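Local coordinates for protein putative Transcriptional Regulator (Rhodococcus sp., PDB 2IA2) that probably regulates transcription as an IclR-type factor, binding DNA through a helix-turn-helix domain and sensing a small effector through its GAF-like C-terminal domain, at residues 119-124 with 146-151; 150-155 with 199-204. One frame throughout, in Å; residues are numbered along the deposited sequence.

Contact 1. Residues 119-124 with 146-151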
loop_
_atom_site.group_PDB
_atom_site.type_symbol
_atom_site.label_atom_id
_atom_site.label_comp_id
_atom_site.label_asym_id
_atom_site.label_seq_id
_atom_site.Cartn_x
_atom_site.Cartn_y
_atom_site.Cartn_z
ATOM N N ALA A 119 20.973 12.096 13.810
ATOM C CA ALA A 119 21.034 13.487 14.245
ATOM C C ALA A 119 20.678 14.437 13.106
ATOM O O ALA A 119 20.627 15.652 13.292
ATOM C CB ALA A 119 22.414 13.810 14.795
ATOM N N ASP A 120 20.432 13.873 11.928
ATOM C CA ASP A 120 20.208 14.672 10.728
ATOM C C ASP A 120 18.857 14.368 10.171
ATOM O O ASP A 120 18.342 13.345 10.428
ATOM C CB ASP A 120 21.192 14.269 9.625
ATOM C CG ASP A 120 22.615 14.629 9.948
ATOM O OD1 ASP A 120 22.858 15.751 10.434
ATOM O OD2 ASP A 120 23.489 13.772 9.713
ATOM N N ILE A 121 18.309 15.258 9.370
ATOM C CA ILE A 121 17.122 14.965 8.540
ATOM C C ILE A 121 17.705 14.706 7.188
ATOM O O ILE A 121 18.820 15.207 6.888
ATOM C CB ILE A 121 16.117 16.160 8.479
ATOM C CG1 ILE A 121 16.750 17.415 7.789
ATOM C CG2 ILE A 121 15.602 16.492 9.894
ATOM C CD1 ILE A 121 15.721 18.654 7.569
ATOM N N VAL A 122 16.982 13.928 6.394
ATOM C CA VAL A 122 17.399 13.570 5.015
ATOM C C VAL A 122 16.228 13.942 4.130
ATOM O O VAL A 122 15.090 13.513 4.386
ATOM C CB VAL A 122 17.614 12.036 4.771
ATOM C CG1 VAL A 122 18.189 11.786 3.348
ATOM C CG2 VAL A 122 18.553 11.443 5.770
ATOM N N TYR A 123 16.491 14.747 3.109
ATOM C CA TYR A 123 15.437 15.118 2.171
ATOM C C TYR A 123 15.060 13.941 1.298
ATOM O O TYR A 123 15.922 13.368 0.645
ATOM C CB TYR A 123 15.897 16.250 1.268
ATOM C CG TYR A 123 15.784 17.594 1.954
ATOM C CD1 TYR A 123 16.630 17.923 3.021
ATOM C CD2 TYR A 123 14.801 18.510 1.565
ATOM C CE1 TYR A 123 16.530 19.168 3.677
ATOM C CE2 TYR A 123 14.700 19.771 2.193
ATOM C CZ TYR A 123 15.565 20.073 3.250
ATOM O OH TYR A 123 15.437 21.268 3.881
ATOM N N VAL A 124 13.769 13.669 1.200
ATOM C CA VAL A 124 13.302 12.541 0.387
ATOM C C VAL A 124 12.375 12.936 -0.774
ATOM O O VAL A 124 12.192 12.145 -1.666
ATOM C CB VAL A 124 12.679 11.354 1.226
ATOM C CG1 VAL A 124 13.751 10.642 2.105
ATOM C CG2 VAL A 124 11.466 11.803 2.040
ATOM N N TYR A 146 18.381 19.674 14.727
ATOM C CA TYR A 146 18.169 20.781 15.701
ATOM C C TYR A 146 17.983 22.167 15.102
ATOM O O TYR A 146 17.473 23.061 15.772
ATOM C CB TYR A 146 19.295 20.856 16.756
ATOM C CG TYR A 146 20.564 21.563 16.321
ATOM C CD1 TYR A 146 20.732 22.929 16.539
ATOM C CD2 TYR A 146 21.601 20.854 15.701
ATOM C CE1 TYR A 146 21.919 23.590 16.144
ATOM C CE2 TYR A 146 22.780 21.473 15.306
ATOM C CZ TYR A 146 22.939 22.846 15.541
ATOM O OH TYR A 146 24.101 23.478 15.169
ATOM N N ALA A 147 18.435 22.363 13.869
ATOM C CA ALA A 147 18.460 23.687 13.275
ATOM C C ALA A 147 17.514 23.831 12.080
ATOM O O ALA A 147 17.578 24.828 11.352
ATOM C CB ALA A 147 19.934 24.086 12.887
ATOM N N THR A 148 16.612 22.857 11.904
ATOM C CA THR A 148 15.632 22.887 10.815
ATOM C C THR A 148 14.239 22.712 11.398
ATOM O O THR A 148 14.098 22.122 12.484
ATOM C CB THR A 148 15.904 21.737 9.816
ATOM O OG1 THR A 148 15.830 20.521 10.537
ATOM C CG2 THR A 148 17.278 21.877 9.193
ATOM N N SER A 149 13.226 23.199 10.686
ATOM C CA SER A 149 11.865 23.091 11.129
ATOM C C SER A 149 11.414 21.646 11.068
ATOM O O SER A 149 10.805 21.169 11.992
ATOM C CB SER A 149 10.910 24.038 10.338
ATOM O OG SER A 149 10.782 23.688 8.953
HETATM N N MSE A 150 11.729 20.952 9.970
HETATM C CA MSE A 150 11.440 19.525 9.852
HETATM C C MSE A 150 12.168 18.711 10.956
HETATM O O MSE A 150 11.596 17.810 11.529
HETATM C CB MSE A 150 11.835 19.026 8.458
HETATM C CG MSE A 150 10.835 19.539 7.444
HETATM SE SE MSE A 150 10.964 18.785 5.671
HETATM C CE MSE A 150 12.725 19.402 5.153
ATOM N N GLY A 151 13.406 19.057 11.254
ATOM C CA GLY A 151 14.156 18.377 12.294
ATOM C C GLY A 151 13.514 18.472 13.649
ATOM O O GLY A 151 13.438 17.464 14.361
HETATM O O HOH W 1 20.992 17.587 15.068
#
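Ile-121 sets its two branches against the start of helix 149-156. Its CG2 lies 3.4 Å from Gly-151 CA, and a side chain at Gly-151 would press on that methyl and run into Thr-148 OG1, which is consistent with a glycine at this position. The other branch, with CG1 between the backbone N and the carbonyl carbon (chi1 64°), carries CD1 tip to tip toward Thr-148, 3.5 Å from its OG1. That oxygen caps the helix, accepting from Gly-151 N at 2.9 Å with a bent N-H...O angle of 135°. In the GAF-like fold of IclR C-terminal domains, this places the helix N terminus against strand 120-127 of the antiparallel sheet. Two residues further along the strand, Met-150, present as selenomethionine, folds at chi3 (-64°) and brings CE to 3.5 Å from Tyr-123 CZ, the two side chains crossing at about a right angle; a long, flexible methionine side chain suits the place because its bend lets the terminal methyl reach the ring. The looser side lies at the strand's beginning, where Ala-119 is exposed and a water takes the place of direct packing. The water donates to Ala-119 O at 2.7 Å and accepts only a weak bond from Tyr-146 N.

Contact 2. Residues 150-155 with 199-204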
loop_
_atom_site.group_PDB
_atom_site.type_symbol
_atom_site.label_atom_id
_atom_site.label_comp_id
_atom_site.label_asym_id
_atom_site.label_seq_id
_atom_site.Cartn_x
_atom_site.Cartn_y
_atom_site.Cartn_z
HETATM N N MSE A 150 11.729 20.952 9.970
HETATM C CA MSE A 150 11.440 19.525 9.852
HETATM C C MSE A 150 12.168 18.711 10.956
HETATM O O MSE A 150 11.596 17.810 11.529
HETATM C CB MSE A 150 11.835 19.026 8.458
HETATM C CG MSE A 150 10.835 19.539 7.444
HETATM SE SE MSE A 150 10.964 18.785 5.671
HETATM C CE MSE A 150 12.725 19.402 5.153
ATOM N N GLY A 151 13.406 19.057 11.254
ATOM C CA GLY A 151 14.156 18.377 12.294
ATOM C C GLY A 151 13.514 18.472 13.649
ATOM O O GLY A 151 13.438 17.464 14.361
ATOM N N ARG A 152 13.022 19.662 14.017
ATOM C CA ARG A 152 12.334 19.834 15.307
ATOM C C ARG A 152 11.038 19.118 15.383
ATOM O O ARG A 152 10.664 18.633 16.440
ATOM C CB ARG A 152 12.176 21.316 15.662
ATOM C CG ARG A 152 13.545 21.889 15.864
ATOM C CD ARG A 152 13.508 23.316 16.394
ATOM N NE ARG A 152 14.876 23.841 16.464
ATOM C CZ ARG A 152 15.175 25.111 16.747
ATOM N NH1 ARG A 152 14.216 26.001 17.023
ATOM N NH2 ARG A 152 16.443 25.489 16.772
ATOM N N VAL A 153 10.328 19.079 14.274
ATOM C CA VAL A 153 9.141 18.238 14.133
ATOM C C VAL A 153 9.468 16.758 14.347
ATOM O O VAL A 153 8.724 16.024 15.046
ATOM C CB VAL A 153 8.455 18.472 12.737
ATOM C CG1 VAL A 153 7.420 17.396 12.429
ATOM C CG2 VAL A 153 7.778 19.851 12.709
ATOM N N LEU A 154 10.537 16.277 13.707
ATOM C CA LEU A 154 10.898 14.853 13.807
ATOM C C LEU A 154 11.361 14.510 15.225
ATOM O O LEU A 154 10.956 13.458 15.764
ATOM C CB LEU A 154 11.972 14.447 12.734
ATOM C CG LEU A 154 11.371 14.437 11.305
ATOM C CD1 LEU A 154 12.457 14.546 10.259
ATOM C CD2 LEU A 154 10.512 13.169 11.062
ATOM N N LEU A 155 12.192 15.381 15.811
ATOM C CA LEU A 155 12.633 15.214 17.192
ATOM C C LEU A 155 11.480 15.197 18.222
ATOM O O LEU A 155 11.522 14.423 19.193
ATOM C CB LEU A 155 13.632 16.291 17.561
ATOM C CG LEU A 155 14.938 16.288 16.765
ATOM C CD1 LEU A 155 15.782 17.532 17.129
ATOM C CD2 LEU A 155 15.707 15.001 17.000
ATOM N N CYS A 199 6.197 23.819 13.415
ATOM C CA CYS A 199 7.404 24.459 13.861
ATOM C C CYS A 199 7.684 25.548 12.874
ATOM O O CYS A 199 7.589 25.318 11.667
ATOM C CB CYS A 199 8.570 23.447 13.866
ATOM S SG CYS A 199 10.152 24.220 14.239
ATOM N N VAL A 200 7.949 26.736 13.364
ATOM C CA VAL A 200 8.468 27.799 12.549
ATOM C C VAL A 200 9.882 28.091 12.954
ATOM O O VAL A 200 10.165 28.319 14.106
ATOM C CB VAL A 200 7.654 29.057 12.630
ATOM C CG1 VAL A 200 8.209 30.097 11.759
ATOM C CG2 VAL A 200 6.244 28.801 12.286
ATOM N N LEU A 201 10.771 28.037 11.986
ATOM C CA LEU A 201 12.161 28.302 12.210
ATOM C C LEU A 201 12.547 29.579 11.543
ATOM O O LEU A 201 12.425 29.696 10.372
ATOM C CB LEU A 201 13.013 27.163 11.707
ATOM C CG LEU A 201 14.369 27.119 12.342
ATOM C CD1 LEU A 201 14.695 25.759 12.737
ATOM C CD2 LEU A 201 15.383 27.694 11.430
ATOM N N ASP A 202 12.964 30.548 12.329
ATOM C CA ASP A 202 13.204 31.904 11.853
ATOM C C ASP A 202 14.689 32.189 11.848
ATOM O O ASP A 202 15.247 32.604 12.825
ATOM C CB ASP A 202 12.492 32.923 12.718
ATOM C CG ASP A 202 12.668 34.343 12.218
ATOM O OD1 ASP A 202 13.094 34.542 11.102
ATOM O OD2 ASP A 202 12.364 35.263 12.958
ATOM N N GLN A 203 15.314 31.886 10.736
ATOM C CA GLN A 203 16.732 32.223 10.474
ATOM C C GLN A 203 17.770 31.672 11.466
ATOM O O GLN A 203 18.748 32.344 11.766
ATOM C CB GLN A 203 16.920 33.743 10.286
ATOM C CG GLN A 203 15.758 34.413 9.582
ATOM C CD GLN A 203 15.967 35.876 9.353
ATOM O OE1 GLN A 203 16.988 36.270 8.810
ATOM N NE2 GLN A 203 14.979 36.690 9.715
ATOM N N GLU A 204 17.565 30.445 11.945
ATOM C CA GLU A 204 18.543 29.798 12.822
ATOM C C GLU A 204 19.529 28.940 12.025
ATOM O O GLU A 204 20.587 28.540 12.548
ATOM C CB GLU A 204 17.843 28.936 13.858
ATOM C CG GLU A 204 16.998 29.742 14.849
ATOM C CD GLU A 204 16.488 28.894 15.996
ATOM O OE1 GLU A 204 17.286 28.129 16.566
ATOM O OE2 GLU A 204 15.305 28.996 16.348
#
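The guanidinium of Arg-152 carries Leu-201 on one face, with CD1 4.1 Å from Arg-152 CZ and over the centre of the group, while Glu-204 closes the edge end-on. The setting is the GAF-like C-terminal domain: helix 149-156 lies against strand 199-202, an outermost strand of the six-stranded antiparallel sheet within this chain, and the N-to-C directions of segment 150-155 and strand 199-202 lie 143° apart, nearer antiparallel than parallel. Arg-152 NH2 donates to Glu-204 OE1 at 2.8 Å, and NH1 makes a longer bond of 3.3 Å to Glu-204 OE2. The grip is two-pronged but not coplanar, for the guanidinium and carboxylate planes stand 62° apart and both oxygens are met from above the carboxylate plane. Arginine suits this buried place because its long chain, extended from CG to NE, carries the charge from the helix to the loop after the strand, and NE donates a hydrogen bond to Tyr-146 O. Replacing Arg-152 with an alanine is likely to leave the buried Glu-204 carboxylate without its countercharge. Glu-204 OE1 also accepts from Ile-180 N. Nearer the helix axis the contact turns apolar. Cys-199, the first residue of the strand, is small enough to let the helix come close, its SG 3.8 Å from Arg-152 CB. On the neighbouring helix residue, Val-153 CG2 rests 3.9 Å from Cys-199 CB.

In the fold
From the N terminus, the chain passes the helix-turn-helix region before entering the six-stranded sheet of the C-terminal domain through strand 110-117. Strand 120-127 leads through strand 142-144 to helix 149-156, where contact 1 closes a loop whose ends are 22 residues apart. The helix then opens the second loop, whose closest ends are 44 residues apart and which contains helices 160-169 and 183-196; contact 2 closes it at strand 199-202. The loops follow one another along the chain, meeting at Met-150 and Gly-151, and their contact centres lie about 8 Å apart. One helix is thereby tied to two well-separated strands of the same sheet. Leu-201 also bridges the two contacts, its CD1 packing against the backbone of residues 147-149.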